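Local coordinates for uncharacterized protein (Bacteroides ovatus, PDB 4ORL) that is of unknown function but belongs to the DUF4783 family of the NTF2-like clan, in which a curved beta sheet wraps around helices, at residues E3-V8 and S21-D26; E70-I75 and N96-H101; T10-G15 and E50-N55. All coordinates share one frame; numbering follows the deposited sequence. Where two conformers were deposited one is given.

Contacts 1 and 3 both draw on helix 6-14, at its beginning and its end, and their centres lie about 15 Å apart; the first ties the helix to the turn leading into strand 24-25, the second ties it to helix 41-54. Contact 2 bridges two strands of the sheet across strand 83-94, about 7 Å from contact 1 between centres, and the two touch directly: Glu3 O lies 2.7 Å from Ser72 OG and Tyr23 O lies 2.7 Å from Ile100 N, both probable hydrogen bonds. Contacts 2 and 3 fall on opposite sides of the chain's centre, their centres about 19 Å apart, without touching. No ligand site is known to relate them.

Contact 1: residues E3-V8 and S21-D26; sequences EIPAGV and SKYMGD
Tyr23 lays its ring along the first turn of helix 6-14, overlapping Val8, Pro5 and Gly7 in turn from its root to its hydroxyl. At the root, Val8 CG2 sits 3.5 Å from Tyr23 CG. Further out, Pro5 CB approaches Tyr23 CE1 obliquely at 3.6 Å, the proline and tyrosine side chains sliding past each other in opposite directions. The far end passes close over the backbone, with Gly7 CA 3.3 Å from Tyr23 OH. A beta carbon at Gly7 would collide with that hydroxyl, consistent with a glycine at this position. Val8 N lies 3.8 Å above one face of the Tyr23 ring, displaced toward its rim, while its own bond runs to Pro5 O (3.0 Å) within the opening turn, where Pro5 takes the N-cap position. Over the centre of the opposite face sits Lys22 CG, from the same turn as the tyrosine.

In the NTF2-like fold the N-terminal helix packs against the concave face of the curved sheet, and this contact joins the start of that helix to a type I turn, Ser21 to Met24, on the way into strand 24-25. Tyr23 and Gly25 make backbone hydrogen bonds with Ile100 of strand 97-108. With CG anti to the carbonyl carbon (chi1 -54°), the Tyr23 ring departs from the onward path to Met24 and spans the gap to the helix. With an alanine here the ring is gone, and Pro5 CB and Val8 CG2 would probably lose the apolar surface they pack on, with a gap left beside Gly7.

Contact 2: residues E70-I75 and N96-H101; sequences ESSFVI and NQYLIH
Tyr98 sends its ring from strand 97-108 to the start of strand 71-80 and the residue before it, and the close contacts gather along one side of that ring. Ser72 OG approaches Tyr98 CD2 at 3.5 Å, and Glu70 O comes equally near to Tyr98 CE2 (3.5 Å); both arrive obliquely. Ser71 N lies at the ring edge, near its plane, 4.0 Å from Tyr98 CE2. Ser72 and Tyr98 are both buried here. The serine hydroxyl is turned between its backbone N and carbonyl carbon (chi1 62°), and its hydrogen-bond partner is Glu3 O in the N-terminal segment, so its contact with the tyrosine is one of packing.

Strand 83-94 runs between the two segments in the antiparallel part of the mixed NTF2-like sheet, bonding to Glu70 through Lys93 and to Ser72 through Leu91. Tyr98 therefore reaches over an intervening strand to its next-but-one neighbour. The Ser71 and Tyr98 CA atoms are only 7.7 Å apart, closer than a flat sheet would place such strands, consistent with marked curling at this end.

Toward solvent the contact loosens. Glu70 is exposed, and its side chain comes no nearer than 4.4 Å, from CB to Tyr98 OH, before its carboxylate leads away. The hydroxyl of Tyr98 makes a weak hydrogen bond to Asp69 O, in the short connection between strands 57-68 and 71-80. Ser71 turns its CB outward from Tyr98, and its OG bonds instead to Arg68 O.

Contact 3: residues T10-G15 and E50-N55; sequences TAFKRG and EFFTKN
Phe52 presents one ring face to Gly15 and its outer edge to Phe12, and this pair of orientations defines the contact. Gly15 CA stands 3.6 Å from the centroid of the Phe52 ring and only 8° off its normal, a CH-pi contact squarely over the face. The glycine carbonyl continues across the same ring toward its rim, where Gly15 O lies 3.3 Å from Phe52 CD2. At the edge, in the ring plane, Phe12 CD1 meets Phe52 CZ at 3.7 Å. The two phenylalanine side chains cross at about a right angle, and their rings form an oblique pair, with planes inclined at 79° and centroids 6.0 Å apart. Phe52 has CG anti to its carbonyl carbon (chi1 -70°), which carries the ring off helix 41-54 toward the end of helix 6-14.

Gly15 ends helix 6-14 in a Schellman motif, where its positive phi favours a residue without a side chain. The same residue is the one whose CA lies over the face of Phe52. Gly15 N bonds back to Phe12 O at 3.1 Å, linking the residue over the Phe52 face to the one at its edge. Just past the end of the partner helix, Asn55 reaches back with ND2 to Phe51 O at 3.2 Å through a bent bond, and that oxygen also accepts from Asn55 N. Phe12 extends the aromatic packing to Phe60, and Phe51 meets Phe85 edge-to-face. Two helix ends are thus brought together by aromatic rings beside a curled sheet, as expected for the helices that pack on the concave face of an NTF2-like cone.

Contact 1: residues E3-V8 and S21-D26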
ATOM      1  N   GLU A   3       7.030   1.332  12.681  1.00 25.29           N
ATOM      2  CA  GLU A   3       6.142   2.290  12.000  1.00 22.96           C
ATOM      3  C   GLU A   3       5.877   1.910  10.551  1.00 19.94           C
ATOM      4  O   GLU A   3       4.763   2.049  10.084  1.00 17.58           O
ATOM      5  CB  GLU A   3       6.706   3.708  12.046  1.00 26.21           C
ATOM      6  CG  GLU A   3       6.552   4.409  13.388  1.00 29.90           C
ATOM      7  CD  GLU A   3       7.599   4.012  14.424  1.00 32.78           C
ATOM      8  OE1 GLU A   3       8.540   3.264  14.087  1.00 35.34           O
ATOM      9  OE2 GLU A   3       7.485   4.477  15.578  1.00 32.88           O
ATOM     10  N   ILE A   4       6.927   1.501   9.839  1.00 19.20           N
ATOM     11  CA  ILE A   4       6.802   0.999   8.471  1.00 19.04           C
ATOM     12  C   ILE A   4       7.426  -0.381   8.404  1.00 19.47           C
ATOM     13  O   ILE A   4       8.639  -0.517   8.212  1.00 20.35           O
ATOM     14  CB  ILE A   4       7.462   1.935   7.424  1.00 19.75           C
ATOM     15  CG1 ILE A   4       6.847   3.329   7.477  1.00 20.95           C
ATOM     16  CG2 ILE A   4       7.315   1.358   6.019  1.00 18.30           C
ATOM     17  CD1 ILE A   4       5.389   3.391   7.077  1.00 21.83           C
ATOM     18  N   PRO A   5       6.602  -1.422   8.587  1.00 19.20           N
ATOM     19  CA  PRO A   5       7.174  -2.751   8.590  1.00 20.87           C
ATOM     20  C   PRO A   5       7.839  -3.088   7.266  1.00 18.72           C
ATOM     21  O   PRO A   5       7.308  -2.780   6.201  1.00 16.82           O
ATOM     22  CB  PRO A   5       5.975  -3.664   8.878  1.00 20.92           C
ATOM     23  CG  PRO A   5       4.953  -2.768   9.519  1.00 20.46           C
ATOM     24  CD  PRO A   5       5.163  -1.421   8.922  1.00 19.35           C
ATOM     25  N   ALA A   6       9.024  -3.671   7.338  1.00 20.13           N
ATOM     26  CA  ALA A   6       9.711  -4.137   6.132  1.00 19.35           C
ATOM     27  C   ALA A   6       8.778  -4.968   5.239  1.00 18.14           C
ATOM     28  O   ALA A   6       8.829  -4.857   4.016  1.00 17.07           O
ATOM     29  CB  ALA A   6      10.920  -4.959   6.515  1.00 21.94           C
ATOM     30  N   GLY A   7       7.902  -5.768   5.857  1.00 18.06           N
ATOM     31  CA  GLY A   7       6.947  -6.610   5.104  1.00 17.45           C
ATOM     32  C   GLY A   7       5.988  -5.850   4.205  1.00 15.68           C
ATOM     33  O   GLY A   7       5.521  -6.380   3.206  1.00 15.83           O
ATOM     34  N   VAL A   8       5.667  -4.604   4.553  1.00 14.50           N
ATOM     35  CA  VAL A   8       4.824  -3.786   3.690  1.00 13.18           C
ATOM     36  C   VAL A   8       5.565  -3.503   2.384  1.00 11.79           C
ATOM     37  O   VAL A   8       5.012  -3.628   1.287  1.00 11.14           O
ATOM     38  CB  VAL A   8       4.452  -2.472   4.377  1.00 13.27           C
ATOM     39  CG1 VAL A   8       3.807  -1.518   3.393  1.00 13.00           C
ATOM     40  CG2 VAL A   8       3.520  -2.745   5.541  1.00 14.56           C
ATOM     41  N   SER A  21      -1.911  -7.973   3.162  1.00 20.74           N
ATOM     42  CA  SER A  21      -3.086  -8.116   4.021  1.00 22.82           C
ATOM     43  C   SER A  21      -2.711  -8.220   5.501  1.00 23.39           C
ATOM     44  O   SER A  21      -3.441  -7.733   6.366  1.00 23.89           O
ATOM     45  CB  SER A  21      -3.903  -9.333   3.590  1.00 25.38           C
ATOM     46  OG  SER A  21      -3.249 -10.539   3.941  1.00 28.66           O
ATOM     47  N   LYS A  22      -1.548  -8.817   5.783  1.00 24.22           N
ATOM     48  CA  LYS A  22      -1.024  -8.932   7.148  1.00 26.27           C
ATOM     49  C   LYS A  22      -0.950  -7.571   7.878  1.00 24.19           C
ATOM     50  O   LYS A  22      -1.129  -7.494   9.103  1.00 25.33           O
ATOM     51  CB  LYS A  22       0.381  -9.573   7.108  1.00 30.05           C
ATOM     52  CG  LYS A  22       1.051  -9.748   8.469  1.00 35.28           C
ATOM     53  CD  LYS A  22       2.250 -10.699   8.390  1.00 37.11           C
ATOM     54  N   TYR A  23      -0.728  -6.516   7.113  1.00 20.13           N
ATOM     55  CA  TYR A  23      -0.482  -5.175   7.662  1.00 19.50           C
ATOM     56  C   TYR A  23      -1.685  -4.216   7.521  1.00 18.58           C
ATOM     57  O   TYR A  23      -1.571  -3.025   7.799  1.00 18.59           O
ATOM     58  CB  TYR A  23       0.741  -4.586   6.972  1.00 17.40           C
ATOM     59  CG  TYR A  23       1.934  -5.497   7.064  1.00 18.03           C
ATOM     60  CD1 TYR A  23       2.680  -5.568   8.227  1.00 19.16           C
ATOM     61  CD2 TYR A  23       2.291  -6.315   6.005  1.00 18.37           C
ATOM     62  CE1 TYR A  23       3.769  -6.412   8.324  1.00 20.71           C
ATOM     63  CE2 TYR A  23       3.369  -7.180   6.101  1.00 20.10           C
ATOM     64  CZ  TYR A  23       4.093  -7.231   7.279  1.00 21.04           C
ATOM     65  OH  TYR A  23       5.177  -8.095   7.410  1.00 25.29           O
HETATM   66  N   MSE A  24      -2.823  -4.734   7.067  0.66 19.02           N
HETATM   67  CA  MSE A  24      -4.014  -3.903   6.859  0.66 18.76           C
HETATM   68  C   MSE A  24      -4.854  -3.768   8.097  0.66 20.23           C
HETATM   69  O   MSE A  24      -5.050  -4.730   8.838  0.66 22.14           O
HETATM   70  CB  MSE A  24      -4.915  -4.501   5.790  0.66 19.30           C
HETATM   71  CG  MSE A  24      -4.260  -4.387   4.438  0.66 18.05           C
HETATM   72 SE   MSE A  24      -5.505  -4.960   3.060  0.50 18.79          SE
HETATM   73  CE  MSE A  24      -4.720  -4.035   1.523  0.66 17.67           C
ATOM     74  N   GLY A  25      -5.400  -2.574   8.284  1.00 20.66           N
ATOM     75  CA  GLY A  25      -6.376  -2.297   9.334  1.00 22.24           C
ATOM     76  C   GLY A  25      -7.717  -2.932   8.975  1.00 24.68           C
ATOM     77  O   GLY A  25      -7.887  -3.478   7.865  1.00 23.05           O
ATOM     78  N   ASP A  26      -8.676  -2.860   9.895  0.50 26.41           N
ATOM     79  CA  ASP A  26      -9.994  -3.454   9.660  0.50 29.18           C
ATOM     80  C   ASP A  26     -10.762  -2.768   8.521  0.50 28.22           C
ATOM     81  O   ASP A  26     -11.590  -3.401   7.862  0.50 29.73           O
ATOM     82  CB  ASP A  26     -10.814  -3.466  10.943  0.50 32.51           C
ATOM     83  CG  ASP A  26     -10.566  -4.706  11.771  0.50 35.33           C
ATOM     84  OD1 ASP A  26      -9.785  -5.573  11.309  0.50 36.01           O
ATOM     85  OD2 ASP A  26     -11.161  -4.830  12.866  0.50 39.08           O
TER

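Contact 2: residues E70-I75 and N96-H101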
ATOM      1  N   GLU A  70       1.659   8.815  16.347  1.00 24.55           N
ATOM      2  CA  GLU A  70       1.180   7.455  16.145  1.00 24.49           C
ATOM      3  C   GLU A  70       0.683   7.207  14.714  1.00 21.69           C
ATOM      4  O   GLU A  70      -0.136   6.314  14.477  1.00 22.43           O
ATOM      5  CB  GLU A  70       0.106   7.101  17.181  1.00 27.56           C
ATOM      6  CG  GLU A  70       0.643   7.084  18.615  1.00 32.66           C
ATOM      7  CD  GLU A  70      -0.334   6.504  19.634  1.00 37.93           C
ATOM      8  OE1 GLU A  70      -1.533   6.376  19.321  1.00 41.14           O
ATOM      9  OE2 GLU A  70       0.105   6.182  20.757  1.00 44.92           O
ATOM     10  N   SER A  71       1.189   8.000  13.765  1.00 20.16           N
ATOM     11  CA  SER A  71       0.892   7.800  12.343  0.50 18.51           C
ATOM     12  C   SER A  71       2.195   7.655  11.576  1.00 17.83           C
ATOM     13  O   SER A  71       3.233   8.138  12.008  1.00 19.05           O
ATOM     14  CB  SER A  71       0.104   8.971  11.786  0.50 19.13           C
ATOM     15  OG  SER A  71       0.926  10.104  11.646  0.50 20.01           O
ATOM     16  N   SER A  72       2.145   6.962  10.464  1.00 15.70           N
ATOM     17  CA  SER A  72       3.328   6.786   9.623  1.00 15.40           C
ATOM     18  C   SER A  72       2.929   6.693   8.166  1.00 14.45           C
ATOM     19  O   SER A  72       1.754   6.528   7.833  1.00 14.38           O
ATOM     20  CB  SER A  72       4.112   5.540  10.048  1.00 15.69           C
ATOM     21  OG  SER A  72       3.329   4.374   9.879  1.00 14.96           O
ATOM     22  N   PHE A  73       3.915   6.772   7.294  1.00 14.57           N
ATOM     23  CA  PHE A  73       3.663   6.656   5.872  1.00 13.86           C
ATOM     24  C   PHE A  73       4.858   6.118   5.136  1.00 13.39           C
ATOM     25  O   PHE A  73       6.010   6.271   5.579  1.00 13.80           O
ATOM     26  CB  PHE A  73       3.288   8.012   5.289  1.00 15.26           C
ATOM     27  CG  PHE A  73       4.423   9.000   5.274  1.00 17.92           C
ATOM     28  CD1 PHE A  73       4.656   9.841   6.365  1.00 20.24           C
ATOM     29  CD2 PHE A  73       5.250   9.108   4.157  1.00 18.24           C
ATOM     30  CE1 PHE A  73       5.704  10.776   6.332  1.00 22.55           C
ATOM     31  CE2 PHE A  73       6.299  10.032   4.129  1.00 20.67           C
ATOM     32  CZ  PHE A  73       6.529  10.847   5.220  1.00 22.24           C
ATOM     33  N   VAL A  74       4.578   5.533   3.970  1.00 12.80           N
ATOM     34  CA  VAL A  74       5.612   5.171   3.021  1.00 13.06           C
ATOM     35  C   VAL A  74       5.115   5.502   1.623  1.00 12.59           C
ATOM     36  O   VAL A  74       3.953   5.213   1.273  1.00 13.02           O
ATOM     37  CB  VAL A  74       6.040   3.697   3.159  1.00 13.46           C
ATOM     38  CG1 VAL A  74       4.859   2.759   3.033  1.00 13.89           C
ATOM     39  CG2 VAL A  74       7.110   3.352   2.147  1.00 14.11           C
ATOM     40  N   ILE A  75       5.981   6.169   0.865  1.00 12.71           N
ATOM     41  CA  ILE A  75       5.696   6.596  -0.488  0.50 13.11           C
ATOM     42  C   ILE A  75       6.713   5.934  -1.397  1.00 11.93           C
ATOM     43  O   ILE A  75       7.894   6.021  -1.142  1.00 12.81           O
ATOM     44  CB  ILE A  75       5.867   8.129  -0.646  0.50 15.49           C
ATOM     45  CG1 ILE A  75       5.278   8.883   0.550  0.50 17.87           C
ATOM     46  CG2 ILE A  75       5.231   8.586  -1.937  0.50 15.89           C
ATOM     47  CD1 ILE A  75       3.816   8.611   0.779  0.50 19.07           C
ATOM     48  N   ASN A  96      -0.291  -2.461  19.521  1.00 33.91           N
ATOM     49  CA  ASN A  96       1.140  -2.265  19.443  1.00 35.25           C
ATOM     50  C   ASN A  96       1.695  -2.541  18.042  1.00 32.15           C
ATOM     51  O   ASN A  96       2.818  -3.005  17.892  1.00 34.43           O
ATOM     52  CB  ASN A  96       1.858  -3.147  20.473  1.00 39.20           C
ATOM     53  CG  ASN A  96       3.334  -2.812  20.598  1.00 41.14           C
ATOM     54  OD1 ASN A  96       3.718  -1.636  20.604  1.00 41.79           O
ATOM     55  ND2 ASN A  96       4.175  -3.844  20.653  1.00 41.18           N
ATOM     56  N   GLN A  97       0.915  -2.246  17.010  1.00 29.79           N
ATOM     57  CA  GLN A  97       1.424  -2.340  15.662  1.00 27.59           C
ATOM     58  C   GLN A  97       0.799  -1.274  14.784  1.00 24.48           C
ATOM     59  O   GLN A  97      -0.295  -0.767  15.072  1.00 25.35           O
ATOM     60  CB  GLN A  97       1.185  -3.731  15.071  1.00 28.24           C
ATOM     61  CG  GLN A  97      -0.277  -4.100  14.913  1.00 30.08           C
ATOM     62  CD  GLN A  97      -0.487  -5.528  14.423  1.00 33.27           C
ATOM     63  OE1 GLN A  97       0.378  -6.117  13.766  1.00 39.90           O
ATOM     64  NE2 GLN A  97      -1.655  -6.069  14.697  1.00 32.73           N
ATOM     65  N   TYR A  98       1.513  -0.918  13.732  1.00 22.10           N
ATOM     66  CA  TYR A  98       1.040   0.073  12.786  1.00 20.47           C
ATOM     67  C   TYR A  98       0.344  -0.638  11.637  1.00 19.30           C
ATOM     68  O   TYR A  98       0.895  -1.552  11.036  1.00 20.11           O
ATOM     69  CB  TYR A  98       2.203   0.931  12.292  1.00 19.71           C
ATOM     70  CG  TYR A  98       2.623   1.989  13.297  1.00 20.20           C
ATOM     71  CD1 TYR A  98       3.287   1.642  14.473  1.00 22.39           C
ATOM     72  CD2 TYR A  98       2.367   3.338  13.065  1.00 20.05           C
ATOM     73  CE1 TYR A  98       3.657   2.611  15.397  1.00 23.71           C
ATOM     74  CE2 TYR A  98       2.720   4.310  13.983  1.00 21.68           C
ATOM     75  CZ  TYR A  98       3.357   3.944  15.159  1.00 23.38           C
ATOM     76  OH  TYR A  98       3.735   4.909  16.081  1.00 25.89           O
ATOM     77  N   LEU A  99      -0.896  -0.245  11.370  1.00 18.07           N
ATOM     78  CA  LEU A  99      -1.691  -0.895  10.352  1.00 16.83           C
ATOM     79  C   LEU A  99      -2.125   0.094   9.306  1.00 15.15           C
ATOM     80  O   LEU A  99      -2.396   1.258   9.607  1.00 15.57           O
ATOM     81  CB  LEU A  99      -2.930  -1.548  10.976  1.00 17.83           C
ATOM     82  CG  LEU A  99      -2.665  -2.656  11.994  1.00 19.61           C
ATOM     83  CD1 LEU A  99      -3.977  -3.155  12.534  1.00 21.24           C
ATOM     84  CD2 LEU A  99      -1.870  -3.786  11.371  1.00 20.14           C
ATOM     85  N   ILE A 100      -2.161  -0.372   8.067  1.00 14.71           N
ATOM     86  CA  ILE A 100      -2.539   0.450   6.918  1.00 14.56           C
ATOM     87  C   ILE A 100      -4.010   0.794   6.970  1.00 15.45           C
ATOM     88  O   ILE A 100      -4.861  -0.085   7.068  1.00 16.83           O
ATOM     89  CB  ILE A 100      -2.259  -0.275   5.592  1.00 14.47           C
ATOM     90  CG1 ILE A 100      -0.772  -0.590   5.442  1.00 14.84           C
ATOM     91  CG2 ILE A 100      -2.773   0.550   4.422  1.00 14.24           C
ATOM     92  CD1 ILE A 100      -0.487  -1.638   4.377  1.00 16.27           C
ATOM     93  N   HIS A 101      -4.301   2.084   6.918  1.00 15.41           N
ATOM     94  CA  HIS A 101      -5.686   2.547   6.835  1.00 17.49           C
ATOM     95  C   HIS A 101      -6.005   3.306   5.534  1.00 16.82           C
ATOM     96  O   HIS A 101      -7.161   3.554   5.258  1.00 17.51           O
ATOM     97  CB  HIS A 101      -6.076   3.362   8.060  1.00 20.80           C
ATOM     98  CG  HIS A 101      -5.426   4.685   8.134  1.00 24.12           C
ATOM     99  ND1 HIS A 101      -6.008   5.824   7.615  1.00 27.00           N
ATOM    100  CD2 HIS A 101      -4.246   5.073   8.673  1.00 25.87           C
ATOM    101  CE1 HIS A 101      -5.198   6.852   7.806  1.00 29.52           C
ATOM    102  NE2 HIS A 101      -4.132   6.428   8.461  1.00 26.51           N
TER

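Contact 3: residues T10-G15 and E50-N55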
ATOM      1  N   THR A  10       8.150  -5.208   1.156  1.00 12.72           N
ATOM      2  CA  THR A  10       8.322  -6.473   0.446  1.00 13.68           C
ATOM      3  C   THR A  10       7.039  -6.886  -0.279  1.00 12.88           C
ATOM      4  O   THR A  10       7.091  -7.367  -1.414  1.00 12.80           O
ATOM      5  CB  THR A  10       8.797  -7.574   1.415  1.00 16.33           C
ATOM      6  OG1 THR A  10      10.079  -7.210   1.944  1.00 18.75           O
ATOM      7  CG2 THR A  10       8.914  -8.946   0.726  1.00 17.95           C
ATOM      8  N   ALA A  11       5.879  -6.659   0.348  1.00 12.53           N
ATOM      9  CA  ALA A  11       4.591  -6.985  -0.292  1.00 12.42           C
ATOM     10  C   ALA A  11       4.415  -6.227  -1.606  1.00 11.49           C
ATOM     11  O   ALA A  11       3.986  -6.782  -2.601  1.00 12.20           O
ATOM     12  CB  ALA A  11       3.437  -6.686   0.636  1.00 12.62           C
ATOM     13  N   PHE A  12       4.756  -4.952  -1.610  1.00 10.63           N
ATOM     14  CA  PHE A  12       4.672  -4.188  -2.834  1.00  9.89           C
ATOM     15  C   PHE A  12       5.694  -4.607  -3.866  1.00 10.04           C
ATOM     16  O   PHE A  12       5.356  -4.763  -5.040  1.00 10.74           O
ATOM     17  CB  PHE A  12       4.749  -2.679  -2.570  1.00  9.88           C
ATOM     18  CG  PHE A  12       3.454  -2.105  -2.085  1.00 10.51           C
ATOM     19  CD1 PHE A  12       2.403  -1.891  -2.963  1.00 11.44           C
ATOM     20  CD2 PHE A  12       3.315  -1.720  -0.791  1.00 11.44           C
ATOM     21  CE1 PHE A  12       1.194  -1.368  -2.498  1.00 12.57           C
ATOM     22  CE2 PHE A  12       2.098  -1.206  -0.332  1.00 13.48           C
ATOM     23  CZ  PHE A  12       1.067  -1.053  -1.182  1.00 12.77           C
ATOM     24  N   LYS A  13       6.919  -4.898  -3.426  1.00 10.59           N
ATOM     25  CA  LYS A  13       7.952  -5.384  -4.357  1.00 11.26           C
ATOM     26  C   LYS A  13       7.517  -6.656  -5.063  1.00 12.23           C
ATOM     27  O   LYS A  13       7.853  -6.860  -6.233  1.00 13.22           O
ATOM     28  CB  LYS A  13       9.275  -5.660  -3.612  1.00 12.92           C
ATOM     29  CG  LYS A  13      10.004  -4.425  -3.131  1.00 14.35           C
ATOM     30  CD  LYS A  13      11.281  -4.741  -2.359  1.00 18.41           C
ATOM     31  CE  LYS A  13      12.067  -3.467  -2.109  1.00 19.90           C
ATOM     32  NZ  LYS A  13      12.757  -2.983  -3.343  1.00 27.15           N
ATOM     33  N   ARG A  14       6.748  -7.488  -4.370  1.00 12.23           N
ATOM     34  CA  ARG A  14       6.341  -8.793  -4.874  1.00 13.82           C
ATOM     35  C   ARG A  14       4.977  -8.790  -5.537  1.00 13.90           C
ATOM     36  O   ARG A  14       4.557  -9.803  -6.079  1.00 16.01           O
ATOM     37  CB  ARG A  14       6.331  -9.798  -3.726  1.00 15.33           C
ATOM     38  CG  ARG A  14       7.707 -10.062  -3.141  1.00 16.20           C
ATOM     39  CD  ARG A  14       7.670 -11.047  -2.004  1.00 18.34           C
ATOM     40  NE  ARG A  14       9.019 -11.347  -1.518  1.00 19.59           N
ATOM     41  CZ  ARG A  14       9.311 -12.212  -0.546  1.00 21.83           C
ATOM     42  NH1 ARG A  14       8.364 -12.907   0.065  1.00 22.76           N
ATOM     43  NH2 ARG A  14      10.580 -12.410  -0.218  1.00 24.01           N
ATOM     44  N   GLY A  15       4.267  -7.648  -5.492  1.00 12.54           N
ATOM     45  CA  GLY A  15       2.881  -7.629  -5.917  1.00 13.27           C
ATOM     46  C   GLY A  15       2.038  -8.671  -5.178  1.00 14.83           C
ATOM     47  O   GLY A  15       1.211  -9.358  -5.792  1.00 17.06           O
ATOM     48  N   GLU A  50      -6.514  -7.738  -7.472  1.00 24.71           N
ATOM     49  CA  GLU A  50      -6.903  -7.392  -8.827  1.00 25.81           C
ATOM     50  C   GLU A  50      -5.911  -6.387  -9.431  1.00 22.90           C
ATOM     51  O   GLU A  50      -5.459  -6.549 -10.581  1.00 22.60           O
ATOM     52  CB  GLU A  50      -8.341  -6.828  -8.820  1.00 29.34           C
ATOM     53  CG  GLU A  50      -8.791  -6.116 -10.098  1.00 32.73           C
ATOM     54  CD  GLU A  50      -8.605  -6.928 -11.345  1.00 37.90           C
ATOM     55  OE1 GLU A  50      -8.444  -8.164 -11.252  1.00 42.05           O
ATOM     56  OE2 GLU A  50      -8.621  -6.322 -12.440  1.00 42.29           O
ATOM     57  N   PHE A  51      -5.582  -5.353  -8.666  1.00 20.72           N
ATOM     58  CA  PHE A  51      -4.633  -4.356  -9.122  1.00 18.94           C
ATOM     59  C   PHE A  51      -3.276  -4.991  -9.500  1.00 17.88           C
ATOM     60  O   PHE A  51      -2.726  -4.680 -10.544  1.00 18.38           O
ATOM     61  CB  PHE A  51      -4.424  -3.265  -8.073  1.00 18.04           C
ATOM     62  CG  PHE A  51      -3.418  -2.246  -8.481  1.00 17.25           C
ATOM     63  CD1 PHE A  51      -3.771  -1.206  -9.342  1.00 19.08           C
ATOM     64  CD2 PHE A  51      -2.087  -2.365  -8.075  1.00 16.97           C
ATOM     65  CE1 PHE A  51      -2.810  -0.295  -9.773  1.00 19.82           C
ATOM     66  CE2 PHE A  51      -1.137  -1.438  -8.491  1.00 16.70           C
ATOM     67  CZ  PHE A  51      -1.512  -0.405  -9.336  1.00 17.32           C
ATOM     68  N   PHE A  52      -2.762  -5.863  -8.632  1.00 17.12           N
ATOM     69  CA  PHE A  52      -1.462  -6.537  -8.869  1.00 16.24           C
ATOM     70  C   PHE A  52      -1.523  -7.580 -10.005  1.00 18.67           C
ATOM     71  O   PHE A  52      -0.497  -7.958 -10.548  1.00 19.52           O
ATOM     72  CB  PHE A  52      -0.973  -7.241  -7.595  1.00 15.48           C
ATOM     73  CG  PHE A  52      -0.536  -6.315  -6.486  1.00 13.80           C
ATOM     74  CD1 PHE A  52       0.203  -5.156  -6.746  1.00 12.40           C
ATOM     75  CD2 PHE A  52      -0.703  -6.705  -5.163  1.00 14.17           C
ATOM     76  CE1 PHE A  52       0.658  -4.362  -5.692  1.00 11.40           C
ATOM     77  CE2 PHE A  52      -0.214  -5.938  -4.123  1.00 12.98           C
ATOM     78  CZ  PHE A  52       0.473  -4.769  -4.392  1.00 11.59           C
ATOM     79  N   THR A  53      -2.710  -8.067 -10.337  1.00 20.40           N
ATOM     80  CA  THR A  53      -2.852  -9.007 -11.451  1.00 22.36           C
ATOM     81  C   THR A  53      -2.950  -8.262 -12.778  1.00 22.60           C
ATOM     82  O   THR A  53      -2.322  -8.653 -13.764  1.00 23.37           O
ATOM     83  CB  THR A  53      -4.069  -9.914 -11.258  1.00 24.86           C
ATOM     84  OG1 THR A  53      -3.932 -10.612 -10.017  1.00 25.09           O
ATOM     85  CG2 THR A  53      -4.159 -10.929 -12.404  1.00 26.82           C
ATOM     86  N   LYS A  54      -3.731  -7.192 -12.797  1.00 23.27           N
ATOM     87  CA  LYS A  54      -3.868  -6.334 -13.972  1.00 24.79           C
ATOM     88  C   LYS A  54      -2.547  -5.655 -14.334  1.00 23.15           C
ATOM     89  O   LYS A  54      -2.239  -5.460 -15.521  1.00 25.13           O
ATOM     90  CB  LYS A  54      -4.919  -5.263 -13.710  1.00 26.21           C
ATOM     91  CG  LYS A  54      -5.086  -4.258 -14.842  1.00 28.85           C
ATOM     92  N   ASN A  55      -1.801  -5.259 -13.303  1.00 20.55           N
ATOM     93  CA  ASN A  55      -0.536  -4.531 -13.466  1.00 19.52           C
ATOM     94  C   ASN A  55       0.589  -5.329 -12.806  1.00 18.65           C
ATOM     95  O   ASN A  55       0.932  -5.099 -11.644  1.00 17.85           O
ATOM     96  CB  ASN A  55      -0.660  -3.131 -12.835  1.00 19.10           C
ATOM     97  CG  ASN A  55      -1.839  -2.352 -13.371  1.00 22.16           C
ATOM     98  OD1 ASN A  55      -1.852  -1.914 -14.530  1.00 24.51           O
ATOM     99  ND2 ASN A  55      -2.821  -2.128 -12.518  1.00 22.85           N
TER